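PDB 6VPW: chemotaxis protein CheX from Vibrio vulnificus, which probably dephosphorylates the phosphorylated response regulator CheY and so helps to switch off its signal in bacterial chemotaxis. Local coordinates for residues K35-R41 and A148-I152; M59-F63 and I94-T99. All blocks are in the same frame, centred on the assembly; numbering follows the deposited sequence.

Contact 1 (K35-R41 and A148-I152); sequences KKDEIAR and AFIEI
Lys35 and Glu151 meet in a salt bridge, their side chains crossing at about a right angle. The ammonium group lies 2.5 Å from the carboxylate, measured from Lys35 NZ to Glu151 OE1. That is very short for such a bond, and the exact length is doubtful. The second oxygen is also near, with Lys35 NZ 3.0 Å from Glu151 OE2. Lys35 is fully extended, and its last methylenes, CD and CE, run beside the same carboxylate. Glu151 sets out beside its own backbone N (chi1 -69°) and stays extended from CG on, which brings its carboxylate to Lys35 NZ.

The second half of the contact is aromatic. The methyl of Ala40 sits over one face of the Phe149 ring, with CB 4.1 Å from the ring centroid and 29° off the normal, a CH-pi contact. Ala40 C comes within 3.3 Å of Phe149 CZ. Arg41 O approaches the edge of the ring near its plane, 3.2 Å from Phe149 CE2. Ala40 CB also lies 3.6 Å from Glu151 OE1, so one methyl touches both the ring and the carboxylate. The CB of Arg41 points away, and its NE bonds to Gly125 O.

Phe149 and Glu151 rise from one face of strand 148-154, while Ile150 between them packs on Leu15 of helix 8-23. The connection 35-41 therefore crosses the face of the sheet turned away from that helix. Around it, Glu151 also touches Ser60, His130 and Ile138.

Glu151 is buried, whereas Lys35 is partly exposed. The buried carboxylate is thus gripped by the lysine and touched by the Ala40 methyl. The positive charge brought to it probably steadies its ionised form.

Contact 2 (M59-F63 and I94-T99); sequences MSITF and ITNMVT
Strand 59-63 lies on helix 94-99 with the segment axes 9.4 Å apart and their directions 132° from each other. The backbones come nearest where Ile61 CA and Thr95 CA are 6.9 Å apart. Met59, Ile61 and Phe63 turn their side chains toward the helix, while Ser60 points away, and its OG is hydrogen-bonded to His130 NE2.

Ile61 and Val98 reach toward each other tip to tip, with Ile61 CD1 4.0 Å from Val98 CG2. The same CD1 rests on the backbone of Thr95 at its CA. Ile94 CG2 fills in beside it and also meets Phe63 CZ, at 4.4 Å.

This is the layered alpha/beta packing of the CheC-like fold, with the long helix 85-107 against an antiparallel sheet. In this family that helix carries the E-x-x-N signature, whose asparagine Asn96 fits, pointing away from the strand; the packing probably seats the active-site helix on the sheet. Helix 8-23 lies beside it, where Val98 touches Leu15.

Met59 crosses Val98 at about a right angle. Its CG lies anti to the backbone N (chi1 -175°), and bends further out bring Met59 CE to 3.9 Å from Val98 CG1. CE also sits very close to Thr99 OG1, so its exact place is doubtful. Thr99 OG1 donates to Thr95 O at 2.8 Å. The backbone N of Thr99 reaches the same oxygen from the opposite face of the carbonyl plane.

How the contacts relate
From the N terminus the chain forms helix 8-23 and strand 28-34, then enters the connection 35-41, where contact 1 begins. Two more strands, one of them 44-51, lead to strand 56-63. Contact 2 closes a loop of 30 residues, mostly helical, when helix 85-107 returns to that strand. The chain then adds four further strands, and the last of them, 148-154, closes contact 1. Contact 2 is thus nested inside the loop closed by contact 1. Strands 56-63 and 148-154 are antiparallel neighbours, probably joined by backbone hydrogen bonds such as Phe149 O to Thr62 N. Each contact uses one strand of the sheet: the connection 35-41 covers one face and helix 85-107 the other.

Contact 1 (K35-R41 and A148-I152)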
loop_
_atom_site.group_PDB
_atom_site.type_symbol
_atom_site.label_atom_id
_atom_site.label_comp_id
_atom_site.label_asym_id
_atom_site.label_seq_id
_atom_site.Cartn_x
_atom_site.Cartn_y
_atom_site.Cartn_z
ATOM N N LYS A 35 -5.748 1.427 16.780
ATOM C CA LYS A 35 -6.858 0.845 15.996
ATOM C C LYS A 35 -7.192 -0.504 16.626
ATOM O O LYS A 35 -6.260 -1.183 17.099
ATOM C CB LYS A 35 -6.473 0.716 14.522
ATOM C CG LYS A 35 -7.566 0.182 13.607
ATOM C CD LYS A 35 -7.158 0.215 12.156
ATOM C CE LYS A 35 -8.176 -0.378 11.207
ATOM N NZ LYS A 35 -7.719 -0.253 9.798
ATOM N N LYS A 36 -8.477 -0.830 16.684
ATOM C CA LYS A 36 -8.897 -2.134 17.247
ATOM C C LYS A 36 -9.747 -2.822 16.179
ATOM O O LYS A 36 -9.185 -3.118 15.104
ATOM C CB LYS A 36 -9.591 -1.927 18.597
ATOM C CG LYS A 36 -8.723 -1.260 19.652
ATOM C CD LYS A 36 -9.375 -1.183 21.017
ATOM C CE LYS A 36 -8.621 -0.294 21.981
ATOM N NZ LYS A 36 -8.621 1.118 21.531
ATOM N N ASP A 37 -11.035 -3.037 16.460
ATOM C CA ASP A 37 -11.988 -3.706 15.534
ATOM C C ASP A 37 -12.805 -2.639 14.796
ATOM O O ASP A 37 -13.705 -3.015 14.030
ATOM C CB ASP A 37 -12.926 -4.632 16.317
ATOM C CG ASP A 37 -12.236 -5.404 17.428
ATOM O OD1 ASP A 37 -10.991 -5.353 17.495
ATOM O OD2 ASP A 37 -12.952 -6.025 18.241
ATOM N N GLU A 38 -12.479 -1.364 15.015
ATOM C CA GLU A 38 -13.261 -0.228 14.450
ATOM C C GLU A 38 -13.296 -0.244 12.917
ATOM O O GLU A 38 -12.314 -0.685 12.276
ATOM C CB GLU A 38 -12.705 1.103 14.960
ATOM C CG GLU A 38 -11.194 1.201 14.914
ATOM C CD GLU A 38 -10.682 2.567 15.321
ATOM O OE1 GLU A 38 -11.100 3.560 14.695
ATOM O OE2 GLU A 38 -9.913 2.640 16.303
ATOM N N ILE A 39 -14.412 0.244 12.369
ATOM C CA ILE A 39 -14.605 0.335 10.894
ATOM C C ILE A 39 -13.767 1.511 10.388
ATOM O O ILE A 39 -13.875 2.608 10.977
ATOM C CB ILE A 39 -16.097 0.504 10.542
ATOM C CG1 ILE A 39 -16.963 -0.582 11.188
ATOM C CG2 ILE A 39 -16.282 0.560 9.029
ATOM C CD1 ILE A 39 -18.453 -0.381 11.003
ATOM N N ALA A 40 -12.954 1.273 9.360
ATOM C CA ALA A 40 -12.102 2.320 8.749
ATOM C C ALA A 40 -12.165 2.164 7.222
ATOM O O ALA A 40 -11.306 1.460 6.652
ATOM C CB ALA A 40 -10.693 2.205 9.273
ATOM N N ARG A 41 -13.140 2.823 6.586
ATOM C CA ARG A 41 -13.322 2.686 5.120
ATOM C C ARG A 41 -13.086 4.024 4.410
ATOM O O ARG A 41 -13.285 5.083 5.032
ATOM C CB ARG A 41 -14.728 2.144 4.853
ATOM C CG ARG A 41 -14.944 0.736 5.387
ATOM C CD ARG A 41 -16.391 0.299 5.316
ATOM N NE ARG A 41 -16.843 0.139 3.943
ATOM C CZ ARG A 41 -18.112 -0.020 3.581
ATOM N NH1 ARG A 41 -19.074 -0.018 4.488
ATOM N NH2 ARG A 41 -18.419 -0.161 2.304
ATOM N N ALA A 148 -11.489 11.395 6.480
ATOM C CA ALA A 148 -10.216 10.802 6.046
ATOM C C ALA A 148 -9.572 10.157 7.263
ATOM O O ALA A 148 -10.050 10.376 8.390
ATOM C CB ALA A 148 -9.318 11.865 5.457
ATOM N N PHE A 149 -8.537 9.366 7.041
ATOM C CA PHE A 149 -7.798 8.885 8.223
ATOM C C PHE A 149 -6.404 8.459 7.786
ATOM O O PHE A 149 -6.193 8.033 6.625
ATOM C CB PHE A 149 -8.562 7.805 8.993
ATOM C CG PHE A 149 -9.030 6.651 8.162
ATOM C CD1 PHE A 149 -8.187 5.578 7.902
ATOM C CD2 PHE A 149 -10.309 6.640 7.629
ATOM C CE1 PHE A 149 -8.616 4.511 7.120
ATOM C CE2 PHE A 149 -10.733 5.578 6.843
ATOM C CZ PHE A 149 -9.891 4.514 6.598
ATOM N N ILE A 150 -5.477 8.680 8.698
ATOM C CA ILE A 150 -4.078 8.216 8.537
ATOM C C ILE A 150 -3.944 6.963 9.389
ATOM O O ILE A 150 -4.494 6.947 10.524
ATOM C CB ILE A 150 -3.046 9.262 8.982
ATOM C CG1 ILE A 150 -3.072 10.497 8.091
ATOM C CG2 ILE A 150 -1.643 8.645 9.034
ATOM C CD1 ILE A 150 -2.243 11.631 8.631
ATOM N N GLU A 151 -3.295 5.943 8.841
ATOM C CA GLU A 151 -2.954 4.772 9.675
ATOM C C GLU A 151 -1.444 4.636 9.574
ATOM O O GLU A 151 -0.868 4.838 8.448
ATOM C CB GLU A 151 -3.685 3.493 9.280
ATOM C CG GLU A 151 -5.168 3.517 9.578
ATOM C CD GLU A 151 -5.818 2.155 9.419
ATOM O OE1 GLU A 151 -7.060 2.093 9.355
ATOM O OE2 GLU A 151 -5.082 1.165 9.376
ATOM N N ILE A 152 -0.813 4.323 10.699
ATOM C CA ILE A 152 0.668 4.228 10.665
ATOM C C ILE A 152 1.093 3.086 11.580
ATOM O O ILE A 152 0.381 2.813 12.569
ATOM C CB ILE A 152 1.271 5.593 11.034
ATOM C CG1 ILE A 152 2.721 5.725 10.581
ATOM C CG2 ILE A 152 1.098 5.891 12.517
ATOM C CD1 ILE A 152 3.152 7.167 10.465
#

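Contact 2 (M59-F63 and I94-T99)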
loop_
_atom_site.group_PDB
_atom_site.type_symbol
_atom_site.label_atom_id
_atom_site.label_comp_id
_atom_site.label_asym_id
_atom_site.label_seq_id
_atom_site.Cartn_x
_atom_site.Cartn_y
_atom_site.Cartn_z
ATOM N N MET A 59 2.715 3.851 6.129
ATOM C CA MET A 59 1.695 4.883 6.404
ATOM C C MET A 59 0.661 4.842 5.268
ATOM O O MET A 59 1.046 4.573 4.097
ATOM C CB MET A 59 2.365 6.256 6.507
ATOM C CG MET A 59 1.417 7.365 6.899
ATOM S SD MET A 59 0.721 8.174 5.453
ATOM C CE MET A 59 2.017 9.362 5.102
ATOM N N SER A 60 -0.612 5.032 5.615
ATOM C CA SER A 60 -1.682 5.153 4.603
ATOM C C SER A 60 -2.527 6.388 4.940
ATOM O O SER A 60 -2.641 6.730 6.134
ATOM C CB SER A 60 -2.534 3.910 4.505
ATOM O OG SER A 60 -3.116 3.581 5.759
ATOM N N ILE A 61 -2.960 7.089 3.899
ATOM C CA ILE A 61 -3.921 8.212 4.021
ATOM C C ILE A 61 -5.126 7.788 3.206
ATOM O O ILE A 61 -4.951 7.532 1.996
ATOM C CB ILE A 61 -3.381 9.551 3.496
ATOM C CG1 ILE A 61 -2.013 9.899 4.082
ATOM C CG2 ILE A 61 -4.411 10.632 3.770
ATOM C CD1 ILE A 61 -1.391 11.118 3.449
ATOM N N THR A 62 -6.287 7.734 3.846
ATOM C CA THR A 62 -7.518 7.306 3.149
ATOM C C THR A 62 -8.484 8.483 3.134
ATOM O O THR A 62 -8.649 9.115 4.207
ATOM C CB THR A 62 -8.115 6.081 3.847
ATOM O OG1 THR A 62 -7.147 5.026 3.760
ATOM C CG2 THR A 62 -9.431 5.675 3.228
ATOM N N PHE A 63 -9.104 8.724 1.977
ATOM C CA PHE A 63 -10.068 9.837 1.812
ATOM C C PHE A 63 -11.424 9.350 1.313
ATOM O O PHE A 63 -11.482 8.451 0.435
ATOM C CB PHE A 63 -9.581 10.819 0.741
ATOM C CG PHE A 63 -8.268 11.491 1.033
ATOM C CD1 PHE A 63 -8.219 12.671 1.751
ATOM C CD2 PHE A 63 -7.077 10.924 0.613
ATOM C CE1 PHE A 63 -7.007 13.287 2.016
ATOM C CE2 PHE A 63 -5.868 11.544 0.872
ATOM C CZ PHE A 63 -5.838 12.736 1.553
ATOM N N ILE A 94 0.192 13.989 -2.570
ATOM C CA ILE A 94 -0.143 14.346 -1.156
ATOM C C ILE A 94 0.543 13.344 -0.208
ATOM O O ILE A 94 1.111 13.780 0.793
ATOM C CB ILE A 94 -1.663 14.409 -0.922
ATOM C CG1 ILE A 94 -2.308 15.593 -1.652
ATOM C CG2 ILE A 94 -1.965 14.458 0.569
ATOM C CD1 ILE A 94 -3.801 15.661 -1.491
ATOM N N THR A 95 0.465 12.044 -0.505
ATOM C CA THR A 95 1.134 11.001 0.323
ATOM C C THR A 95 2.646 11.292 0.407
ATOM O O THR A 95 3.195 11.206 1.506
ATOM C CB THR A 95 0.834 9.602 -0.235
ATOM O OG1 THR A 95 -0.584 9.423 -0.312
ATOM C CG2 THR A 95 1.462 8.491 0.584
ATOM N N ASN A 96 3.291 11.601 -0.716
ATOM C CA ASN A 96 4.741 11.955 -0.744
ATOM C C ASN A 96 5.018 13.222 0.073
ATOM O O ASN A 96 6.002 13.227 0.852
ATOM C CB ASN A 96 5.255 12.175 -2.167
ATOM C CG ASN A 96 5.850 10.938 -2.803
ATOM O OD1 ASN A 96 6.284 10.027 -2.096
ATOM N ND2 ASN A 96 5.942 10.931 -4.130
ATOM N N MET A 97 4.183 14.251 -0.080
ATOM C CA MET A 97 4.438 15.523 0.645
ATOM C C MET A 97 4.245 15.318 2.147
ATOM O O MET A 97 5.059 15.857 2.926
ATOM C CB MET A 97 3.497 16.640 0.167
ATOM C CG MET A 97 3.889 17.241 -1.165
ATOM S SD MET A 97 2.795 18.641 -1.606
ATOM C CE MET A 97 1.264 17.775 -1.912
ATOM N N VAL A 98 3.220 14.567 2.545
ATOM C CA VAL A 98 2.974 14.366 4.001
ATOM C C VAL A 98 4.138 13.563 4.592
ATOM O O VAL A 98 4.647 13.941 5.674
ATOM C CB VAL A 98 1.623 13.676 4.251
ATOM C CG1 VAL A 98 1.476 13.219 5.697
ATOM C CG2 VAL A 98 0.465 14.586 3.859
ATOM N N THR A 99 4.539 12.492 3.907
ATOM C CA THR A 99 5.650 11.637 4.398
ATOM C C THR A 99 6.960 12.435 4.430
ATOM O O THR A 99 7.713 12.281 5.428
ATOM C CB THR A 99 5.784 10.376 3.544
ATOM O OG1 THR A 99 4.482 9.790 3.522
ATOM C CG2 THR A 99 6.802 9.401 4.094
#